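Local coordinates for hypothetical protein Ta0583 (Thermoplasma acidophilum, PDB 2FSJ) that polymerizes into bundles of helical filaments in an NTP-dependent manner, optimally with ATP, as an archaeal homolog of actin, at residues Ile224-Ala229 / Leu249-Leu254; Ile230-Arg235 / Gly272-Asp277. All blocks are in the same frame, centred on the assembly; numbering follows the deposited sequence.

Contact 1. Residues Ile224-Ala229 / Leu249-Leu254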
ATOM      1  N   ILE A 224     -12.278   7.443   1.884  1.00 20.15           N
ATOM      2  CA  ILE A 224     -11.901   8.597   1.050  1.00 19.16           C
ATOM      3  C   ILE A 224     -10.410   8.507   0.861  1.00 18.42           C
ATOM      4  O   ILE A 224      -9.689   8.051   1.780  1.00 16.36           O
ATOM      5  CB  ILE A 224     -12.360   9.955   1.693  1.00 19.93           C
ATOM      6  CG1 ILE A 224     -12.356  11.076   0.638  1.00 25.18           C
ATOM      7  CG2 ILE A 224     -11.501  10.354   2.885  1.00 21.32           C
ATOM      8  CD1 ILE A 224     -12.863  12.481   1.143  1.00 27.70           C
ATOM      9  N   GLY A 225      -9.940   8.887  -0.324  1.00 15.39           N
ATOM     10  CA  GLY A 225      -8.522   8.894  -0.627  1.00 15.94           C
ATOM     11  C   GLY A 225      -8.220   9.684  -1.908  1.00 16.08           C
ATOM     12  O   GLY A 225      -9.087  10.382  -2.427  1.00 16.40           O
ATOM     13  N   VAL A 226      -7.030   9.501  -2.454  1.00 15.78           N
ATOM     14  CA  VAL A 226      -6.583  10.251  -3.613  1.00 17.57           C
ATOM     15  C   VAL A 226      -7.504  10.020  -4.821  1.00 16.20           C
ATOM     16  O   VAL A 226      -7.596  10.871  -5.633  1.00 16.03           O
ATOM     17  CB  VAL A 226      -5.134   9.915  -4.008  1.00 18.67           C
ATOM     18  CG1 VAL A 226      -4.696  10.789  -5.218  1.00 17.99           C
ATOM     19  CG2 VAL A 226      -4.178  10.125  -2.825  1.00 21.12           C
ATOM     20  N   GLY A 227      -8.141   8.857  -4.932  1.00 16.22           N
ATOM     21  CA  GLY A 227      -9.055   8.574  -6.031  1.00 16.45           C
ATOM     22  C   GLY A 227     -10.249   9.479  -6.089  1.00 16.62           C
ATOM     23  O   GLY A 227     -10.793   9.743  -7.157  1.00 15.92           O
ATOM     24  N   ASP A 228     -10.663   9.978  -4.940  1.00 15.76           N
ATOM     25  CA  ASP A 228     -11.743  10.968  -4.883  1.00 16.70           C
ATOM     26  C   ASP A 228     -11.312  12.300  -5.473  1.00 16.29           C
ATOM     27  O   ASP A 228     -12.098  12.942  -6.166  1.00 16.25           O
ATOM     28  CB  ASP A 228     -12.231  11.140  -3.480  1.00 17.12           C
ATOM     29  CG  ASP A 228     -12.794   9.822  -2.902  1.00 20.69           C
ATOM     30  OD1 ASP A 228     -13.850   9.348  -3.391  1.00 22.10           O
ATOM     31  OD2 ASP A 228     -12.205   9.152  -2.023  1.00 23.02           O
ATOM     32  N   ALA A 229     -10.061  12.677  -5.249  1.00 15.09           N
ATOM     33  CA  ALA A 229      -9.485  13.871  -5.885  1.00 14.95           C
ATOM     34  C   ALA A 229      -9.308  13.662  -7.389  1.00 14.19           C
ATOM     35  O   ALA A 229      -9.625  14.563  -8.153  1.00 12.62           O
ATOM     36  CB  ALA A 229      -8.154  14.287  -5.229  1.00 13.75           C
ATOM     37  N   LEU A 249      -3.982   9.099 -16.411  1.00 26.05           N
ATOM     38  CA  LEU A 249      -3.612  10.450 -16.861  1.00 24.53           C
ATOM     39  C   LEU A 249      -4.123  11.538 -15.908  1.00 24.48           C
ATOM     40  O   LEU A 249      -3.445  12.518 -15.656  1.00 24.33           O
ATOM     41  CB  LEU A 249      -4.169  10.716 -18.258  1.00 25.07           C
ATOM     42  CG  LEU A 249      -3.681  11.980 -18.992  1.00 25.71           C
ATOM     43  CD1 LEU A 249      -2.155  12.060 -19.121  1.00 26.12           C
ATOM     44  CD2 LEU A 249      -4.310  12.058 -20.402  1.00 27.67           C
ATOM     45  N   ALA A 250      -5.339  11.374 -15.403  1.00 23.95           N
ATOM     46  CA  ALA A 250      -5.881  12.277 -14.393  1.00 23.03           C
ATOM     47  C   ALA A 250      -5.065  12.288 -13.108  1.00 21.96           C
ATOM     48  O   ALA A 250      -4.897  13.308 -12.500  1.00 20.75           O
ATOM     49  CB  ALA A 250      -7.329  11.887 -14.060  1.00 23.49           C
ATOM     50  N   GLN A 251      -4.602  11.138 -12.668  1.00 22.76           N
ATOM     51  CA  GLN A 251      -3.724  11.089 -11.490  1.00 23.48           C
ATOM     52  C   GLN A 251      -2.459  11.941 -11.728  1.00 23.85           C
ATOM     53  O   GLN A 251      -2.088  12.750 -10.893  1.00 23.32           O
ATOM     54  CB  GLN A 251      -3.385   9.635 -11.134  1.00 24.84           C
ATOM     55  CG  GLN A 251      -2.417   9.510  -9.931  1.00 26.48           C
ATOM     56  CD  GLN A 251      -2.550   8.189  -9.213  1.00 30.58           C
ATOM     57  OE1 GLN A 251      -2.924   7.204  -9.818  1.00 34.13           O
ATOM     58  NE2 GLN A 251      -2.265   8.174  -7.905  1.00 32.92           N
ATOM     59  N   GLU A 252      -1.862  11.838 -12.912  1.00 25.18           N
ATOM     60  CA  GLU A 252      -0.714  12.695 -13.257  1.00 26.10           C
ATOM     61  C   GLU A 252      -1.106  14.138 -13.178  1.00 25.22           C
ATOM     62  O   GLU A 252      -0.362  14.953 -12.665  1.00 25.14           O
ATOM     63  CB  GLU A 252      -0.222  12.457 -14.676  1.00 27.21           C
ATOM     64  CG  GLU A 252       0.377  11.108 -14.984  1.00 31.60           C
ATOM     65  CD  GLU A 252       1.014  11.125 -16.381  1.00 40.06           C
ATOM     66  OE1 GLU A 252       1.667  12.158 -16.717  1.00 42.88           O
ATOM     67  OE2 GLU A 252       0.831  10.134 -17.152  1.00 45.77           O
ATOM     68  N   ALA A 253      -2.303  14.456 -13.658  1.00 24.56           N
ATOM     69  CA  ALA A 253      -2.748  15.844 -13.723  1.00 23.75           C
ATOM     70  C   ALA A 253      -2.958  16.490 -12.355  1.00 23.39           C
ATOM     71  O   ALA A 253      -3.155  17.697 -12.253  1.00 22.31           O
ATOM     72  CB  ALA A 253      -4.000  15.963 -14.619  1.00 23.51           C
ATOM     73  N   LEU A 254      -2.915  15.698 -11.282  1.00 24.99           N
ATOM     74  CA  LEU A 254      -2.864  16.265  -9.922  1.00 25.04           C
ATOM     75  C   LEU A 254      -1.584  17.084  -9.608  1.00 25.97           C
ATOM     76  O   LEU A 254      -1.640  18.064  -8.872  1.00 25.13           O
ATOM     77  CB  LEU A 254      -2.965  15.148  -8.864  1.00 25.15           C
ATOM     78  CG  LEU A 254      -4.267  14.370  -8.712  1.00 24.05           C
ATOM     79  CD1 LEU A 254      -3.998  13.210  -7.739  1.00 28.26           C
ATOM     80  CD2 LEU A 254      -5.455  15.196  -8.251  1.00 22.73           C
TER

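Contact 2. Residues Ile230-Arg235 / Gly272-Asp277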
ATOM      1  N   ILE A 230      -8.870  12.464  -7.789  1.00 14.75           N
ATOM      2  CA  ILE A 230      -8.723  12.109  -9.219  1.00 16.00           C
ATOM      3  C   ILE A 230     -10.093  12.139  -9.933  1.00 15.82           C
ATOM      4  O   ILE A 230     -10.232  12.708 -11.033  1.00 14.60           O
ATOM      5  CB  ILE A 230      -8.077  10.722  -9.372  1.00 16.74           C
ATOM      6  CG1 ILE A 230      -6.639  10.736  -8.831  1.00 18.34           C
ATOM      7  CG2 ILE A 230      -8.068  10.268 -10.826  1.00 18.46           C
ATOM      8  CD1 ILE A 230      -6.126   9.352  -8.462  1.00 21.74           C
ATOM      9  N   SER A 231     -11.113  11.592  -9.283  1.00 15.30           N
ATOM     10  CA  SER A 231     -12.458  11.616  -9.874  1.00 16.46           C
ATOM     11  C   SER A 231     -13.004  13.029  -9.957  1.00 14.64           C
ATOM     12  O   SER A 231     -13.645  13.403 -10.970  1.00 15.37           O
ATOM     13  CB  SER A 231     -13.430  10.726  -9.097  1.00 15.79           C
ATOM     14  OG  SER A 231     -13.034   9.373  -9.328  1.00 26.21           O
ATOM     15  N   ALA A 232     -12.779  13.812  -8.926  1.00 14.93           N
ATOM     16  CA  ALA A 232     -13.223  15.214  -8.944  1.00 15.25           C
ATOM     17  C   ALA A 232     -12.531  16.022 -10.076  1.00 15.46           C
ATOM     18  O   ALA A 232     -13.165  16.794 -10.762  1.00 14.13           O
ATOM     19  CB  ALA A 232     -13.021  15.891  -7.584  1.00 16.09           C
ATOM     20  N   LEU A 233     -11.239  15.793 -10.301  1.00 15.04           N
ATOM     21  CA  LEU A 233     -10.523  16.485 -11.362  1.00 15.75           C
ATOM     22  C   LEU A 233     -10.995  16.007 -12.744  1.00 15.75           C
ATOM     23  O   LEU A 233     -11.137  16.800 -13.683  1.00 15.78           O
ATOM     24  CB  LEU A 233      -9.001  16.301 -11.195  1.00 15.86           C
ATOM     25  CG  LEU A 233      -8.084  16.953 -12.268  1.00 19.23           C
ATOM     26  CD1 LEU A 233      -8.414  18.399 -12.485  1.00 21.16           C
ATOM     27  CD2 LEU A 233      -6.606  16.823 -11.950  1.00 21.77           C
ATOM     28  N   SER A 234     -11.268  14.719 -12.876  1.00 15.59           N
ATOM     29  CA  SER A 234     -11.826  14.198 -14.107  1.00 16.09           C
ATOM     30  C   SER A 234     -13.188  14.805 -14.460  1.00 16.28           C
ATOM     31  O   SER A 234     -13.420  15.154 -15.637  1.00 14.11           O
ATOM     32  CB  SER A 234     -11.963  12.693 -14.015  1.00 16.85           C
ATOM     33  OG  SER A 234     -12.474  12.172 -15.235  1.00 22.19           O
ATOM     34  N   ARG A 235     -14.086  14.871 -13.475  1.00 13.75           N
ATOM     35  CA  ARG A 235     -15.382  15.487 -13.657  1.00 14.18           C
ATOM     36  C   ARG A 235     -15.274  16.948 -14.077  1.00 15.17           C
ATOM     37  O   ARG A 235     -16.045  17.408 -14.976  1.00 13.56           O
ATOM     38  CB  ARG A 235     -16.255  15.372 -12.387  1.00 13.60           C
ATOM     39  CG  ARG A 235     -16.745  13.937 -12.094  1.00 13.46           C
ATOM     40  CD  ARG A 235     -17.843  13.880 -11.008  1.00 11.90           C
ATOM     41  NE  ARG A 235     -17.373  14.458  -9.758  1.00 13.24           N
ATOM     42  CZ  ARG A 235     -16.645  13.777  -8.863  1.00 16.10           C
ATOM     43  NH1 ARG A 235     -16.359  12.511  -9.065  1.00 18.75           N
ATOM     44  NH2 ARG A 235     -16.195  14.369  -7.771  1.00 14.46           N
ATOM     45  N   GLY A 272      -5.277  22.019  -6.984  1.00 27.67           N
ATOM     46  CA  GLY A 272      -5.038  22.595  -5.679  1.00 27.17           C
ATOM     47  C   GLY A 272      -6.226  22.617  -4.728  1.00 26.98           C
ATOM     48  O   GLY A 272      -6.158  22.058  -3.633  1.00 28.45           O
ATOM     49  N   PRO A 273      -7.293  23.290  -5.105  1.00 25.81           N
ATOM     50  CA  PRO A 273      -8.545  23.313  -4.331  1.00 24.37           C
ATOM     51  C   PRO A 273      -9.231  21.950  -4.053  1.00 23.04           C
ATOM     52  O   PRO A 273      -9.888  21.792  -3.018  1.00 21.46           O
ATOM     53  CB  PRO A 273      -9.442  24.194  -5.199  1.00 24.99           C
ATOM     54  CG  PRO A 273      -8.493  25.027  -5.925  1.00 25.23           C
ATOM     55  CD  PRO A 273      -7.369  24.161  -6.292  1.00 25.92           C
ATOM     56  N   ILE A 274      -9.081  20.996  -4.967  1.00 22.05           N
ATOM     57  CA  ILE A 274      -9.654  19.654  -4.828  1.00 20.62           C
ATOM     58  C   ILE A 274      -8.834  18.908  -3.743  1.00 19.66           C
ATOM     59  O   ILE A 274      -9.394  18.288  -2.866  1.00 19.59           O
ATOM     60  CB  ILE A 274      -9.590  18.920  -6.186  1.00 20.49           C
ATOM     61  CG1 ILE A 274     -10.507  19.620  -7.224  1.00 22.92           C
ATOM     62  CG2 ILE A 274      -9.947  17.480  -6.045  1.00 19.75           C
ATOM     63  CD1 ILE A 274     -10.111  19.360  -8.603  1.00 23.46           C
ATOM     64  N   LEU A 275      -7.520  18.998  -3.817  1.00 19.17           N
ATOM     65  CA  LEU A 275      -6.621  18.420  -2.817  1.00 19.50           C
ATOM     66  C   LEU A 275      -6.757  19.015  -1.429  1.00 20.18           C
ATOM     67  O   LEU A 275      -6.672  18.291  -0.417  1.00 20.81           O
ATOM     68  CB  LEU A 275      -5.164  18.481  -3.290  1.00 18.53           C
ATOM     69  CG  LEU A 275      -4.802  17.550  -4.452  1.00 18.36           C
ATOM     70  CD1 LEU A 275      -3.425  17.973  -5.070  1.00 21.35           C
ATOM     71  CD2 LEU A 275      -4.820  16.101  -4.089  1.00 16.91           C
ATOM     72  N   GLU A 276      -7.008  20.304  -1.346  1.00 21.66           N
ATOM     73  CA  GLU A 276      -7.300  20.934  -0.051  1.00 23.18           C
ATOM     74  C   GLU A 276      -8.624  20.439   0.525  1.00 22.67           C
ATOM     75  O   GLU A 276      -8.737  20.214   1.725  1.00 21.57           O
ATOM     76  CB  GLU A 276      -7.401  22.455  -0.200  1.00 24.82           C
ATOM     77  CG  GLU A 276      -7.388  23.187   1.124  1.00 28.68           C
ATOM     78  CD  GLU A 276      -6.104  23.993   1.270  1.00 38.90           C
ATOM     79  OE1 GLU A 276      -5.961  24.995   0.509  1.00 42.96           O
ATOM     80  OE2 GLU A 276      -5.225  23.606   2.102  1.00 44.55           O
ATOM     81  N   ASP A 277      -9.612  20.253  -0.337  1.00 21.49           N
ATOM     82  CA  ASP A 277     -10.880  19.678   0.078  1.00 21.36           C
ATOM     83  C   ASP A 277     -10.682  18.270   0.614  1.00 19.55           C
ATOM     84  O   ASP A 277     -11.260  17.938   1.625  1.00 19.21           O
ATOM     85  CB  ASP A 277     -11.898  19.629  -1.063  1.00 22.17           C
ATOM     86  CG  ASP A 277     -13.249  19.130  -0.605  1.00 25.39           C
ATOM     87  OD1 ASP A 277     -13.861  19.739   0.304  1.00 31.85           O
ATOM     88  OD2 ASP A 277     -13.770  18.085  -1.033  1.00 31.21           O
TER

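Contact 1. Residues Ile224-Ala229 / Leu249-Leu254
Leu254 spreads its two methyl branches over the first turn of helix 226-241, and apolar packing carries this contact. Its CD1 lies 3.6 Å from CG1 of Val226, while CD2 reaches CB of Ala229 at 4.2 Å, so the forked end serves two residues spaced three apart. CG1 of Val226 stands anti to the backbone N (chi1 -178°), and the beta-branch thus places this methyl on the side that faces the leucine. The single methyl of Ala229 gives CD2 a shallow seat on the helix surface.

In this actin-like fold the two segments belong to the MreB-like C-terminal region. Val226 also packs close to Gly306, an ATP-binding residue, and Gln251 is itself one; its NE2 comes within 4.5 Å of Val226 CG1, at the exposed margin of the leucine-valine pair.

No hydrogen bond crosses between the two segments. Gly225 N donates to Asp228 OD2 at 2.8 Å, through the anti lone pair of that oxygen, and Asp228 N returns to Gly225 O, tying down the start of the helix. At the other segment, Leu254 O accepts a hydrogen bond from Ser271 OG.

Contact 2. Residues Ile230-Arg235 / Gly272-Asp277
Within residues 230-235 and 272-277 the backbones come nearest at Ala232 and Ile274, whose CA atoms are 7.0 Å apart. Both segments are helical throughout, with i to i+4 bonds such as Ser234 N to Ile230 O and Glu276 N to Gly272 O. The second is kinked at Pro273, whose ring nitrogen has no hydrogen to give to the turn before; one turn on, Asp277 N bonds to Pro273 O at 3.1 Å, so the helix carries on in regular form.

From 272-277, Ile274 alone makes the contact. Its side chain leaves the backbone toward the first helix, and both branches touch it. CG2 meets CB of Ala232 at 3.8 Å. The longer arm, with CG1 anti to the carbonyl carbon (chi1 -66°), carries CD1 up to the backbone of Leu233, 4.0 Å from its CA. CD1 is also 4.2 Å from Leu233 CB, so the methyl rests against the root of the leucine and not its branched end.

Two helices of the actin-like fold thus pack against each other in the MreB-like C-terminal region, where helix 226-241 follows strand 213-222, an outer strand of the four-stranded sheet. The small side chain of Ala232 lets the two backbones approach, and beta-branched Ile274 offers two methyls, CG2 and CD1, that touch Ala232 and Leu233 separately. Leu233, with CG anti to its own N (chi1 179°), leads its branched end to Ala253 of helix 247-253. Ile274 in turn extends its packing to Ala229, a turn earlier on the first helix. On the exposed flank of the second helix, Glu276 forms a salt bridge with Arg313.

Contacts 1 and 2 are neighbours, their centres about 7 Å apart, and both use helix 226-241: contact 1 its first turn, contact 2 the residues that follow directly. Along the chain their segments alternate, 224-229, 230-235, 249-254, then 272-277, so the shared helix is met first by helix 247-253 and the residue after it, then by helix 268-290. The two also touch each other, with Leu254 CD1 against Ile230 CG1 and Ala229 O against Ile274 CG2. Three helices of the MreB-like C-terminal region are thereby packed together, largely through apolar side chains, with ATP-binding Gln251 at the edge on the side of contact 1.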